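Local atomic coordinates of methyltransferase (Streptococcus pyogenes, PDB entry 2ESR), a protein that probably transfers methyl groups from S-adenosylmethionine to an acceptor substrate. Residues E113-T118 and C136-T141. Sequence-based numbering, arbitrary orientation.
Sequences ETIVAT and CETDKT
C136 and T138 rest against I115, where helix 111-124 packs on strand 132-139 of the central sheet. Both elements belong to a Rossmann-like methyltransferase fold. The helix follows strand 101-106 and leads, by way of the short strand 128-129, to strand 132-139, which lies next to 101-106 and parallel to it. This is a beta-alpha-beta crossover, and the contact joins its helix to its second strand.

C136 directs its CB toward the helix. Its SG is anti to the carbonyl carbon (chi1 -52°) and reaches the CG2 branch of I115, 3.8 Å from SG to CG2. The other branch of I115 ends at the same cysteine, with I115 CD1 3.8 Å from C136 CB. The two branch ends thus lie alongside the CB-SG bond, CD1 beside CB and CG2 beside SG. E137 turns to the other face of the sheet, as strand alternation requires, and its side chain touches V18 and D107. T138 faces the helix again. Its methyl CG2 meets the tip of the isoleucine, 3.6 Å from I115 CD1, and the two side chains cross at a slant. The CG1-CD1 arm of I115 is extended (chi2 177°), which carries CD1 out to both strand residues. All three touching residues are buried and the contact is purely apolar. In the backbone, C136 and T138 bond to T165 and K163 of strand 162-169, while E137 bonds to L106.

The hydroxyl of T138 bonds within its own segment. OG1 donates to D139 O, 2.9 Å away. In the helix, T114 O accepts two bonds, from T118 N and T118 OG1. They approach from opposite faces of its carbonyl plane, with T118 OG1 2.7 Å from T114 O.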
loop_
_atom_site.group_PDB
_atom_site.type_symbol
_atom_site.label_atom_id
_atom_site.label_comp_id
_atom_site.label_asym_id
_atom_site.label_seq_id
_atom_site.Cartn_x
_atom_site.Cartn_y
_atom_site.Cartn_z
ATOM N N GLU A 113 7.498 -11.029 -23.059
ATOM C CA GLU A 113 6.602 -12.047 -22.512
ATOM C C GLU A 113 5.876 -11.579 -21.258
ATOM O O GLU A 113 4.660 -11.717 -21.133
ATOM C CB GLU A 113 7.375 -13.311 -22.133
ATOM C CG GLU A 113 8.091 -14.019 -23.255
ATOM C CD GLU A 113 7.148 -14.672 -24.240
ATOM O OE1 GLU A 113 5.971 -14.913 -23.886
ATOM O OE2 GLU A 113 7.595 -14.957 -25.368
ATOM N N THR A 114 6.638 -11.041 -20.314
ATOM C CA THR A 114 6.063 -10.610 -19.048
ATOM C C THR A 114 5.192 -9.366 -19.159
ATOM O O THR A 114 4.194 -9.233 -18.445
ATOM C CB THR A 114 7.168 -10.367 -18.023
ATOM O OG1 THR A 114 7.983 -11.540 -17.933
ATOM C CG2 THR A 114 6.565 -10.073 -16.660
ATOM N N ILE A 115 5.565 -8.445 -20.036
ATOM C CA ILE A 115 4.755 -7.241 -20.192
ATOM C C ILE A 115 3.360 -7.626 -20.676
ATOM O O ILE A 115 2.358 -7.171 -20.129
ATOM C CB ILE A 115 5.415 -6.258 -21.167
ATOM C CG1 ILE A 115 6.608 -5.599 -20.464
ATOM C CG2 ILE A 115 4.409 -5.217 -21.650
ATOM C CD1 ILE A 115 7.398 -4.660 -21.348
ATOM N N VAL A 116 3.288 -8.492 -21.679
ATOM C CA VAL A 116 1.988 -8.911 -22.194
ATOM C C VAL A 116 1.175 -9.651 -21.120
ATOM O O VAL A 116 0.008 -9.333 -20.874
ATOM C CB VAL A 116 2.159 -9.815 -23.438
ATOM C CG1 VAL A 116 0.807 -10.363 -23.883
ATOM C CG2 VAL A 116 2.788 -9.013 -24.569
ATOM N N ALA A 117 1.792 -10.626 -20.466
ATOM C CA ALA A 117 1.090 -11.387 -19.443
ATOM C C ALA A 117 0.629 -10.490 -18.297
ATOM O O ALA A 117 -0.477 -10.648 -17.788
ATOM C CB ALA A 117 1.995 -12.491 -18.904
ATOM N N THR A 118 1.476 -9.547 -17.896
ATOM C CA THR A 118 1.127 -8.670 -16.783
ATOM C C THR A 118 -0.015 -7.717 -17.115
ATOM O O THR A 118 -0.917 -7.531 -16.304
ATOM C CB THR A 118 2.360 -7.880 -16.296
ATOM O OG1 THR A 118 3.369 -8.813 -15.879
ATOM C CG2 THR A 118 2.001 -6.983 -15.114
ATOM N N CYS A 136 6.084 1.136 -20.109
ATOM C CA CYS A 136 7.025 0.037 -20.193
ATOM C C CYS A 136 8.394 0.506 -20.642
ATOM O O CYS A 136 8.518 1.152 -21.675
ATOM C CB CYS A 136 6.518 -1.002 -21.189
ATOM S SG CYS A 136 4.826 -1.551 -20.894
ATOM N N GLU A 137 9.420 0.186 -19.862
ATOM C CA GLU A 137 10.783 0.552 -20.241
ATOM C C GLU A 137 11.478 -0.767 -20.541
ATOM O O GLU A 137 11.474 -1.683 -19.713
ATOM C CB GLU A 137 11.493 1.294 -19.104
ATOM C CG GLU A 137 12.928 1.684 -19.447
ATOM C CD GLU A 137 13.542 2.625 -18.426
ATOM O OE1 GLU A 137 13.309 2.422 -17.214
ATOM O OE2 GLU A 137 14.266 3.558 -18.838
ATOM N N THR A 138 12.058 -0.872 -21.731
ATOM C CA THR A 138 12.724 -2.104 -22.154
ATOM C C THR A 138 13.955 -1.786 -22.990
ATOM O O THR A 138 14.269 -0.623 -23.224
ATOM C CB THR A 138 11.803 -2.936 -23.054
ATOM O OG1 THR A 138 11.618 -2.241 -24.298
ATOM C CG2 THR A 138 10.441 -3.129 -22.398
ATOM N N ASP A 139 14.657 -2.823 -23.438
ATOM C CA ASP A 139 15.814 -2.602 -24.293
ATOM C C ASP A 139 15.230 -2.063 -25.595
ATOM O O ASP A 139 14.061 -2.305 -25.899
ATOM C CB ASP A 139 16.573 -3.906 -24.559
ATOM C CG ASP A 139 17.291 -4.428 -23.325
ATOM O OD1 ASP A 139 17.527 -3.643 -22.381
ATOM O OD2 ASP A 139 17.637 -5.627 -23.312
ATOM N N LYS A 140 16.033 -1.328 -26.354
ATOM C CA LYS A 140 15.573 -0.737 -27.606
ATOM C C LYS A 140 15.099 -1.765 -28.629
ATOM O O LYS A 140 14.183 -1.499 -29.407
ATOM C CB LYS A 140 16.689 0.105 -28.231
ATOM C CG LYS A 140 17.930 -0.700 -28.578
ATOM C CD LYS A 140 18.934 0.103 -29.399
ATOM C CE LYS A 140 19.459 1.304 -28.641
ATOM N NZ LYS A 140 20.528 1.999 -29.416
ATOM N N THR A 141 15.718 -2.938 -28.619
ATOM C CA THR A 141 15.379 -3.987 -29.570
ATOM C C THR A 141 14.088 -4.749 -29.282
ATOM O O THR A 141 13.535 -5.385 -30.177
ATOM C CB THR A 141 16.528 -4.998 -29.687
ATOM O OG1 THR A 141 16.813 -5.542 -28.393
ATOM C CG2 THR A 141 17.773 -4.320 -30.230
#